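Local atomic coordinates of PfkB (Polaromonas sp. JS666, PDB entry 4DU5), a protein that probably transfers a phosphoryl group from a nucleotide such as ATP to a sugar or related substrate, as carbohydrate kinases of the pfkB family do. Residues I66-W77 with M94-S102; R181-N192 with I208-L219. One frame throughout, in Å; residues are numbered along the deposited sequence.

Overall arrangement
Both contacts belong to the large, mainly parallel sheet of the pfkB kinase fold, and each closes a beta-alpha-beta unit. They follow one another along the chain: contact 1 is complete before contact 2 begins. Contact 1 pairs strand 75-81 with strand 100-106, at one edge of the sheet within this chain, whereas contact 2 pairs strands 186-190 and 217-218 further inside the sheet; strands 27-32 and 153-159 run between the two pairs. Their centres are 21 Å apart and their nearest atoms about 8 Å, without touching. Helix 283-296 packs on both, meeting Leu68 of one and Trp217 of the other. Crossovers of this kind thus build the parallel part of the large sheet.

Contact 1 of 2, residues I66-W77 with M94-S102; sequences IGLARLGLKVGW and MAAEGIDCS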
loop_
_atom_site.group_PDB
_atom_site.type_symbol
_atom_site.label_atom_id
_atom_site.label_comp_id
_atom_site.label_asym_id
_atom_site.label_seq_id
_atom_site.Cartn_x
_atom_site.Cartn_y
_atom_site.Cartn_z
ATOM N N ILE A 66 12.954 -4.597 19.386
ATOM C CA ILE A 66 11.880 -4.588 20.398
ATOM C C ILE A 66 12.094 -5.547 21.602
ATOM O O ILE A 66 11.735 -5.238 22.726
ATOM C CB ILE A 66 10.535 -4.995 19.738
ATOM C CG1 ILE A 66 10.139 -4.057 18.587
ATOM C CG2 ILE A 66 9.427 -5.162 20.783
ATOM C CD1 ILE A 66 8.688 -4.304 18.077
ATOM N N GLY A 67 12.627 -6.729 21.345
ATOM C CA GLY A 67 12.956 -7.671 22.411
ATOM C C GLY A 67 14.116 -7.228 23.282
ATOM O O GLY A 67 13.978 -7.161 24.496
ATOM N N LEU A 68 15.259 -6.937 22.665
ATOM C CA LEU A 68 16.362 -6.297 23.358
ATOM C C LEU A 68 15.970 -5.058 24.132
ATOM O O LEU A 68 16.527 -4.833 25.198
ATOM C CB LEU A 68 17.465 -5.879 22.403
ATOM C CG LEU A 68 18.160 -6.860 21.489
ATOM C CD1 LEU A 68 19.223 -6.099 20.690
ATOM C CD2 LEU A 68 18.781 -8.018 22.267
ATOM N N ALA A 69 15.072 -4.225 23.603
ATOM C CA ALA A 69 14.636 -3.030 24.335
ATOM C C ALA A 69 13.732 -3.382 25.535
ATOM O O ALA A 69 13.820 -2.760 26.613
ATOM C CB ALA A 69 13.967 -2.047 23.428
ATOM N N ARG A 70 12.868 -4.376 25.360
ATOM C CA ARG A 70 12.046 -4.861 26.476
ATOM C C ARG A 70 12.876 -5.561 27.555
ATOM O O ARG A 70 12.436 -5.689 28.684
ATOM C CB ARG A 70 10.921 -5.791 26.006
ATOM C CG ARG A 70 9.879 -5.095 25.150
ATOM C CD ARG A 70 8.962 -6.115 24.526
ATOM N NE ARG A 70 7.852 -5.480 23.839
ATOM C CZ ARG A 70 6.823 -6.148 23.313
ATOM N NH1 ARG A 70 6.766 -7.479 23.393
ATOM N NH2 ARG A 70 5.842 -5.493 22.695
ATOM N N LEU A 71 14.055 -6.032 27.204
ATOM C CA LEU A 71 14.908 -6.649 28.204
ATOM C C LEU A 71 15.741 -5.610 28.953
ATOM O O LEU A 71 16.534 -5.966 29.793
ATOM C CB LEU A 71 15.798 -7.766 27.601
ATOM C CG LEU A 71 15.113 -9.085 27.194
ATOM C CD1 LEU A 71 16.113 -10.119 26.833
ATOM C CD2 LEU A 71 14.213 -9.601 28.288
ATOM N N GLY A 72 15.551 -4.333 28.655
ATOM C CA GLY A 72 16.241 -3.272 29.379
ATOM C C GLY A 72 17.402 -2.623 28.640
ATOM O O GLY A 72 17.886 -1.599 29.064
ATOM N N LEU A 73 17.856 -3.203 27.539
ATOM C CA LEU A 73 18.986 -2.672 26.797
ATOM C C LEU A 73 18.694 -1.370 26.042
ATOM O O LEU A 73 17.560 -1.067 25.655
ATOM C CB LEU A 73 19.483 -3.712 25.797
ATOM C CG LEU A 73 20.479 -4.800 26.202
ATOM C CD1 LEU A 73 19.795 -5.933 26.989
ATOM C CD2 LEU A 73 21.155 -5.321 24.967
ATOM N N LYS A 74 19.755 -0.600 25.845
ATOM C CA LYS A 74 19.734 0.684 25.184
ATOM C C LYS A 74 19.923 0.331 23.726
ATOM O O LYS A 74 20.993 -0.069 23.331
ATOM C CB LYS A 74 20.957 1.485 25.674
ATOM C CG LYS A 74 20.723 2.858 26.281
ATOM C CD LYS A 74 20.008 2.765 27.623
ATOM C CE LYS A 74 19.695 4.160 28.211
ATOM N NZ LYS A 74 18.783 5.008 27.334
ATOM N N VAL A 75 18.877 0.464 22.929
ATOM C CA VAL A 75 18.912 0.058 21.532
ATOM C C VAL A 75 18.596 1.225 20.602
ATOM O O VAL A 75 17.582 1.935 20.786
ATOM C CB VAL A 75 17.872 -1.045 21.258
ATOM C CG1 VAL A 75 17.931 -1.493 19.805
ATOM C CG2 VAL A 75 18.053 -2.221 22.221
ATOM N N GLY A 76 19.445 1.397 19.592
ATOM C CA GLY A 76 19.218 2.382 18.561
ATOM C C GLY A 76 18.960 1.726 17.226
ATOM O O GLY A 76 19.717 0.826 16.819
ATOM N N TRP A 77 17.904 2.179 16.539
ATOM C CA TRP A 77 17.539 1.682 15.217
ATOM C C TRP A 77 17.772 2.703 14.113
ATOM O O TRP A 77 17.449 3.880 14.267
ATOM C CB TRP A 77 16.083 1.296 15.231
ATOM C CG TRP A 77 15.503 0.899 13.897
ATOM C CD1 TRP A 77 16.075 0.086 12.945
ATOM C CD2 TRP A 77 14.214 1.264 13.392
ATOM N NE1 TRP A 77 15.227 -0.055 11.876
ATOM C CE2 TRP A 77 14.081 0.661 12.120
ATOM C CE3 TRP A 77 13.168 2.054 13.883
ATOM C CZ2 TRP A 77 12.943 0.816 11.346
ATOM C CZ3 TRP A 77 12.053 2.229 13.114
ATOM C CH2 TRP A 77 11.935 1.603 11.860
HETATM N N MSE A 94 7.777 2.030 17.352
HETATM C CA MSE A 94 9.173 1.737 17.649
HETATM C C MSE A 94 9.735 2.561 18.817
HETATM O O MSE A 94 10.554 2.055 19.570
HETATM C CB MSE A 94 10.014 1.955 16.405
HETATM C CG MSE A 94 10.958 0.854 16.149
HETATM SE SE MSE A 94 10.101 -0.901 16.055
HETATM C CE MSE A 94 8.650 -0.529 14.778
ATOM N N ALA A 95 9.289 3.811 18.961
ATOM C CA ALA A 95 9.698 4.702 20.053
ATOM C C ALA A 95 8.999 4.430 21.369
ATOM O O ALA A 95 9.557 4.733 22.415
ATOM C CB ALA A 95 9.474 6.166 19.673
ATOM N N ALA A 96 7.780 3.900 21.328
ATOM C CA ALA A 96 7.047 3.605 22.558
ATOM C C ALA A 96 7.611 2.336 23.164
ATOM O O ALA A 96 7.147 1.855 24.207
ATOM C CB ALA A 96 5.556 3.442 22.286
ATOM N N GLU A 97 8.596 1.761 22.491
ATOM C CA GLU A 97 9.270 0.588 23.019
ATOM C C GLU A 97 10.571 0.965 23.705
ATOM O O GLU A 97 11.220 0.112 24.289
ATOM C CB GLU A 97 9.512 -0.479 21.921
ATOM C CG GLU A 97 8.275 -1.325 21.528
ATOM C CD GLU A 97 7.772 -2.266 22.636
ATOM O OE1 GLU A 97 6.823 -3.032 22.373
ATOM O OE2 GLU A 97 8.310 -2.263 23.772
ATOM N N GLY A 98 10.957 2.233 23.629
ATOM C CA GLY A 98 12.230 2.690 24.188
ATOM C C GLY A 98 13.436 2.676 23.257
ATOM O O GLY A 98 14.559 2.924 23.697
ATOM N N ILE A 99 13.206 2.402 21.972
ATOM C CA ILE A 99 14.264 2.380 20.960
ATOM C C ILE A 99 14.665 3.784 20.553
ATOM O O ILE A 99 13.805 4.597 20.245
ATOM C CB ILE A 99 13.817 1.611 19.701
ATOM C CG1 ILE A 99 13.417 0.182 20.093
ATOM C CG2 ILE A 99 14.919 1.601 18.667
ATOM C CD1 ILE A 99 12.687 -0.617 19.029
ATOM N N ASP A 100 15.970 4.062 20.562
ATOM C CA ASP A 100 16.516 5.312 20.002
ATOM C C ASP A 100 16.213 5.436 18.480
ATOM O O ASP A 100 16.849 4.813 17.625
ATOM C CB ASP A 100 18.019 5.451 20.349
ATOM C CG ASP A 100 18.731 6.622 19.611
ATOM O OD1 ASP A 100 18.330 7.022 18.494
ATOM O OD2 ASP A 100 19.758 7.130 20.141
ATOM N N CYS A 101 15.242 6.277 18.156
ATOM C CA CYS A 101 14.843 6.488 16.758
ATOM C C CYS A 101 15.466 7.719 16.034
ATOM O O CYS A 101 15.139 8.020 14.888
ATOM C CB CYS A 101 13.307 6.481 16.666
ATOM S SG CYS A 101 12.574 4.816 16.935
ATOM N N SER A 102 16.381 8.405 16.694
ATOM C CA SER A 102 17.026 9.604 16.143
ATOM C C SER A 102 17.596 9.409 14.742
ATOM O O SER A 102 17.815 10.372 14.021
ATOM C CB SER A 102 18.137 10.086 17.089
ATOM O OG SER A 102 19.084 9.059 17.306
HETATM O O HOH W 1 16.117 0.586 23.956
#
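Ile99 is the bump that fills the hollow between helix 60-70 and the first residues of strand 75-81. Its CG1 lies against Ala69 CB at 4.0 Å, and CD1 reaches on to Ile66. The other branch, CG2, turns onto the strand and packs 3.6 Å from Trp77 CB; Ala65, a turn up the same helix, also touches Ile99. Beside this bump the selenomethionine Met94, its chain bent at chi2 and chi3, makes a second. Its CG nestles 3.4 Å from CE3 of the Trp77 indole, approaching obliquely, while the Met94 and Ile66 side chains cross at about a right angle, with SE 4.0 Å from Ile66 CG1. SE also makes an oblique Met-aromatic contact with the six-membered ring of Trp77. Cys101 SG abuts the edge of the indole near CE3, and the indole NE1 donates to Gly33 O.

These side chains pack inside a beta-alpha-beta unit, in which helix 85-95 carries the chain from strand 75-81 to its parallel neighbour 100-106. Asp100 joins the strands through both backbone polar atoms: its N donates to Val75 O (2.7 Å) and its O accepts from Trp77 N (3.0 Å). Gly76 leaves a shallow notch on the face it shares with Asp100, whose CB comes close to Gly76 CA. Just ahead of the two strands, a water links Leu73 O, Val75 N and Gly98 O, the last from the Schellman motif ending helix 85-95.

On the more exposed side of the contact the extended Arg70 lays one guanidinium face over Ile66 CG2. Its NH2 meets the syn side of Glu97 OE1 at 2.7 Å, with the guanidinium and carboxylate planes 51° apart; the bonds from NE are weak. A leucine here would probably leave the Glu97 carboxylate without its charged mate and Leu325 O without the bond from Arg70 NH1.

Contact 2 of 2, residues R181-N192 with I208-L219; sequences RAAGRSVSFDPN and INDLATRADWVL
Two torsions bring the key groups together: chi1 of -175° at Phe189 swings the ring off strand 186-190 onto helix 201-212, and chi1 of -49° at Asp216 sets CG opposite its own carbonyl carbon, which turns the carboxylate back to Val187 and Arg181. The segments close a beta-alpha-beta crossover, with strands 186-190 and 217-218 side by side and parallel and the connecting helix packed against one face of the sheet.

On that face the Phe189 ring is wedged against the last turns of the helix. Leu211 crosses it at about a right angle, CB lying off-centre 4.3 Å from the ring centroid in a CH-pi contact, and Ile208 CD1 meets CZ. Nearer the strand, the CB atoms of Phe189 and Ala215 pack together, while Pro191 CB rests on Ile208 CG2 at 3.7 Å.

Trp217 points to the other face of the sheet, beside Ser188. Ser186 OG sits over one face of the indole, toward its rim, and is bonded to His155 ND1; the His155 ring itself stacks on Trp217.

Asp216 uses both carboxylate oxygens. OD2 accepts from Val187 N at 2.8 Å, and OD1 from Arg181 NE at 3.0 Å in a salt bridge whose flat groups are turned 66° apart. The charge of Arg181 probably helps keep Asp216 ionised in these buried surroundings; the guanidinium also lies with one face over Ala215 O and gives NH2 to Gly245 O. Beyond Val187 the backbone ladder runs on through Phe189 N to Trp217 O (2.7 Å) and Leu219 N to Phe189 O (2.8 Å). At its start Val187 O is gripped twice, by Asp216 N at 2.9 Å and by Trp217 N at 3.1 Å.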
loop_
_atom_site.group_PDB
_atom_site.type_symbol
_atom_site.label_atom_id
_atom_site.label_comp_id
_atom_site.label_asym_id
_atom_site.label_seq_id
_atom_site.Cartn_x
_atom_site.Cartn_y
_atom_site.Cartn_z
ATOM N N ARG A 181 33.867 -3.654 13.503
ATOM C CA ARG A 181 34.944 -4.578 13.831
ATOM C C ARG A 181 36.235 -3.817 14.058
ATOM O O ARG A 181 36.743 -3.799 15.175
ATOM C CB ARG A 181 35.114 -5.673 12.765
ATOM C CG ARG A 181 35.673 -7.005 13.343
ATOM C CD ARG A 181 35.036 -8.266 12.659
ATOM N NE ARG A 181 35.332 -9.508 13.392
ATOM C CZ ARG A 181 35.472 -10.722 12.841
ATOM N NH1 ARG A 181 35.351 -10.906 11.517
ATOM N NH2 ARG A 181 35.738 -11.767 13.624
ATOM N N ALA A 182 36.753 -3.170 13.013
ATOM C CA ALA A 182 38.000 -2.403 13.132
ATOM C C ALA A 182 38.052 -1.580 14.417
ATOM O O ALA A 182 39.101 -1.473 15.032
ATOM C CB ALA A 182 38.233 -1.525 11.919
ATOM N N ALA A 183 36.925 -1.043 14.858
ATOM C CA ALA A 183 36.913 -0.332 16.134
ATOM C C ALA A 183 36.818 -1.268 17.334
ATOM O O ALA A 183 36.761 -0.821 18.481
ATOM C CB ALA A 183 35.810 0.661 16.165
ATOM N N GLY A 184 36.792 -2.570 17.066
ATOM C CA GLY A 184 36.799 -3.571 18.119
ATOM C C GLY A 184 35.504 -3.589 18.897
ATOM O O GLY A 184 35.488 -3.850 20.102
ATOM N N ARG A 185 34.411 -3.278 18.215
ATOM C CA ARG A 185 33.119 -3.521 18.802
ATOM C C ARG A 185 32.638 -4.866 18.330
ATOM O O ARG A 185 33.182 -5.491 17.398
ATOM C CB ARG A 185 32.097 -2.450 18.426
ATOM C CG ARG A 185 31.811 -1.421 19.520
ATOM C CD ARG A 185 32.756 -0.242 19.445
ATOM N NE ARG A 185 32.433 0.802 20.414
ATOM C CZ ARG A 185 33.231 1.838 20.682
ATOM N NH1 ARG A 185 34.408 1.978 20.061
ATOM N NH2 ARG A 185 32.855 2.738 21.578
ATOM N N SER A 186 31.562 -5.270 18.978
ATOM C CA SER A 186 31.020 -6.581 18.864
ATOM C C SER A 186 29.939 -6.641 17.764
ATOM O O SER A 186 29.054 -5.815 17.683
ATOM C CB SER A 186 30.523 -6.954 20.255
ATOM O OG SER A 186 29.789 -8.138 20.233
ATOM N N VAL A 187 30.046 -7.624 16.895
ATOM C CA VAL A 187 29.106 -7.777 15.804
ATOM C C VAL A 187 28.464 -9.147 15.780
ATOM O O VAL A 187 29.139 -10.162 15.833
ATOM C CB VAL A 187 29.769 -7.495 14.438
ATOM C CG1 VAL A 187 28.890 -7.962 13.286
ATOM C CG2 VAL A 187 30.031 -6.018 14.307
ATOM N N SER A 188 27.155 -9.147 15.643
ATOM C CA SER A 188 26.336 -10.313 15.599
ATOM C C SER A 188 25.791 -10.479 14.189
ATOM O O SER A 188 25.313 -9.520 13.580
ATOM C CB SER A 188 25.146 -10.011 16.485
ATOM O OG SER A 188 25.029 -10.979 17.470
ATOM N N PHE A 189 25.774 -11.700 13.686
ATOM C CA PHE A 189 25.161 -11.939 12.398
ATOM C C PHE A 189 24.200 -13.089 12.430
ATOM O O PHE A 189 24.518 -14.169 12.866
ATOM C CB PHE A 189 26.221 -12.154 11.327
ATOM C CG PHE A 189 25.670 -12.286 9.943
ATOM C CD1 PHE A 189 24.732 -11.376 9.451
ATOM C CD2 PHE A 189 26.115 -13.312 9.104
ATOM C CE1 PHE A 189 24.228 -11.511 8.145
ATOM C CE2 PHE A 189 25.610 -13.469 7.810
ATOM C CZ PHE A 189 24.681 -12.569 7.322
ATOM N N ASP A 190 23.003 -12.832 11.953
ATOM C CA ASP A 190 21.998 -13.852 11.794
ATOM C C ASP A 190 21.715 -14.043 10.296
ATOM O O ASP A 190 21.053 -13.211 9.696
ATOM C CB ASP A 190 20.724 -13.454 12.536
ATOM C CG ASP A 190 19.598 -14.444 12.314
ATOM O OD1 ASP A 190 19.838 -15.475 11.628
ATOM O OD2 ASP A 190 18.472 -14.208 12.832
ATOM N N PRO A 191 22.201 -15.155 9.701
ATOM C CA PRO A 191 22.104 -15.403 8.253
ATOM C C PRO A 191 20.716 -15.812 7.780
ATOM O O PRO A 191 20.529 -16.937 7.305
ATOM C CB PRO A 191 23.076 -16.560 8.030
ATOM C CG PRO A 191 23.172 -17.242 9.315
ATOM C CD PRO A 191 22.923 -16.243 10.396
ATOM N N ASN A 192 19.746 -14.916 7.910
ATOM C CA ASN A 192 18.393 -15.174 7.424
ATOM C C ASN A 192 18.364 -15.365 5.925
ATOM O O ASN A 192 19.064 -14.659 5.201
ATOM C CB ASN A 192 17.532 -13.971 7.736
ATOM C CG ASN A 192 16.975 -14.016 9.112
ATOM O OD1 ASN A 192 16.225 -14.940 9.460
ATOM N ND2 ASN A 192 17.316 -13.022 9.917
ATOM N N ILE A 208 25.488 -13.708 1.697
ATOM C CA ILE A 208 25.279 -14.035 3.096
ATOM C C ILE A 208 26.591 -14.569 3.678
ATOM O O ILE A 208 27.082 -14.031 4.672
ATOM C CB ILE A 208 24.107 -15.013 3.276
ATOM C CG1 ILE A 208 22.762 -14.303 3.117
ATOM C CG2 ILE A 208 24.181 -15.729 4.594
ATOM C CD1 ILE A 208 22.660 -12.993 3.808
ATOM N N ASN A 209 27.195 -15.567 3.026
ATOM C CA ASN A 209 28.515 -16.070 3.467
ATOM C C ASN A 209 29.679 -15.090 3.438
ATOM O O ASN A 209 30.685 -15.328 4.083
ATOM C CB ASN A 209 28.946 -17.326 2.712
ATOM C CG ASN A 209 28.158 -18.568 3.100
ATOM O OD1 ASN A 209 27.544 -18.641 4.156
ATOM N ND2 ASN A 209 28.185 -19.561 2.226
ATOM N N ASP A 210 29.573 -14.006 2.688
ATOM C CA ASP A 210 30.669 -13.042 2.633
ATOM C C ASP A 210 30.483 -12.075 3.786
ATOM O O ASP A 210 31.444 -11.576 4.369
ATOM C CB ASP A 210 30.726 -12.326 1.261
ATOM C CG ASP A 210 31.637 -11.070 1.270
ATOM O OD1 ASP A 210 32.890 -11.231 1.243
ATOM O OD2 ASP A 210 31.083 -9.923 1.315
ATOM N N LEU A 211 29.225 -11.812 4.104
ATOM C CA LEU A 211 28.896 -11.059 5.299
ATOM C C LEU A 211 29.397 -11.803 6.560
ATOM O O LEU A 211 29.812 -11.188 7.546
ATOM C CB LEU A 211 27.388 -10.804 5.357
ATOM C CG LEU A 211 26.813 -9.808 4.355
ATOM C CD1 LEU A 211 25.353 -10.127 4.004
ATOM C CD2 LEU A 211 26.943 -8.395 4.868
ATOM N N ALA A 212 29.376 -13.133 6.505
ATOM C CA ALA A 212 29.789 -13.950 7.638
ATOM C C ALA A 212 31.223 -13.646 7.990
ATOM O O ALA A 212 31.602 -13.711 9.149
ATOM C CB ALA A 212 29.608 -15.425 7.331
ATOM N N THR A 213 32.008 -13.313 6.971
ATOM C CA THR A 213 33.365 -12.735 7.083
ATOM C C THR A 213 33.517 -11.517 8.021
ATOM O O THR A 213 34.620 -11.103 8.312
ATOM C CB THR A 213 33.878 -12.379 5.627
ATOM O OG1 THR A 213 34.319 -13.573 4.946
ATOM C CG2 THR A 213 34.980 -11.297 5.607
ATOM N N ARG A 214 32.434 -10.958 8.533
ATOM C CA ARG A 214 32.544 -9.682 9.245
ATOM C C ARG A 214 31.898 -9.712 10.644
ATOM O O ARG A 214 31.785 -8.682 11.340
ATOM C CB ARG A 214 31.946 -8.547 8.385
ATOM C CG ARG A 214 32.743 -8.189 7.143
ATOM C CD ARG A 214 31.921 -7.400 6.068
ATOM N NE ARG A 214 32.772 -6.988 4.937
ATOM C CZ ARG A 214 32.905 -7.673 3.799
ATOM N NH1 ARG A 214 32.209 -8.789 3.601
ATOM N NH2 ARG A 214 33.727 -7.245 2.844
ATOM N N ALA A 215 31.465 -10.895 11.066
ATOM C CA ALA A 215 30.816 -11.021 12.374
ATOM C C ALA A 215 31.706 -11.733 13.383
ATOM O O ALA A 215 32.505 -12.596 13.025
ATOM C CB ALA A 215 29.512 -11.751 12.232
ATOM N N ASP A 216 31.541 -11.375 14.651
ATOM C CA ASP A 216 32.110 -12.158 15.751
ATOM C C ASP A 216 31.226 -13.359 16.076
ATOM O O ASP A 216 31.727 -14.437 16.319
ATOM C CB ASP A 216 32.317 -11.289 17.002
ATOM C CG ASP A 216 33.039 -9.975 16.693
ATOM O OD1 ASP A 216 34.096 -10.043 16.030
ATOM O OD2 ASP A 216 32.558 -8.885 17.098
ATOM N N TRP A 217 29.912 -13.155 16.090
ATOM C CA TRP A 217 28.954 -14.219 16.459
ATOM C C TRP A 217 27.987 -14.522 15.323
ATOM O O TRP A 217 27.248 -13.652 14.875
ATOM C CB TRP A 217 28.137 -13.887 17.729
ATOM C CG TRP A 217 28.865 -13.143 18.804
ATOM C CD1 TRP A 217 30.172 -13.258 19.127
ATOM C CD2 TRP A 217 28.305 -12.206 19.722
ATOM N NE1 TRP A 217 30.480 -12.428 20.177
ATOM C CE2 TRP A 217 29.348 -11.767 20.558
ATOM C CE3 TRP A 217 27.021 -11.684 19.913
ATOM C CZ2 TRP A 217 29.160 -10.848 21.573
ATOM C CZ3 TRP A 217 26.831 -10.738 20.921
ATOM C CH2 TRP A 217 27.895 -10.345 21.749
ATOM N N VAL A 218 27.977 -15.766 14.870
ATOM C CA VAL A 218 27.101 -16.150 13.784
ATOM C C VAL A 218 25.991 -17.027 14.333
ATOM O O VAL A 218 26.259 -17.949 15.089
ATOM C CB VAL A 218 27.915 -16.782 12.653
ATOM C CG1 VAL A 218 27.055 -17.031 11.413
ATOM C CG2 VAL A 218 29.048 -15.824 12.287
ATOM N N LEU A 219 24.749 -16.718 13.975
ATOM C CA LEU A 219 23.575 -17.364 14.564
ATOM C C LEU A 219 22.702 -18.186 13.608
ATOM O O LEU A 219 21.518 -17.923 13.483
ATOM C CB LEU A 219 22.710 -16.295 15.215
ATOM C CG LEU A 219 22.875 -15.979 16.680
ATOM C CD1 LEU A 219 24.225 -16.326 17.257
ATOM C CD2 LEU A 219 22.638 -14.529 16.774
#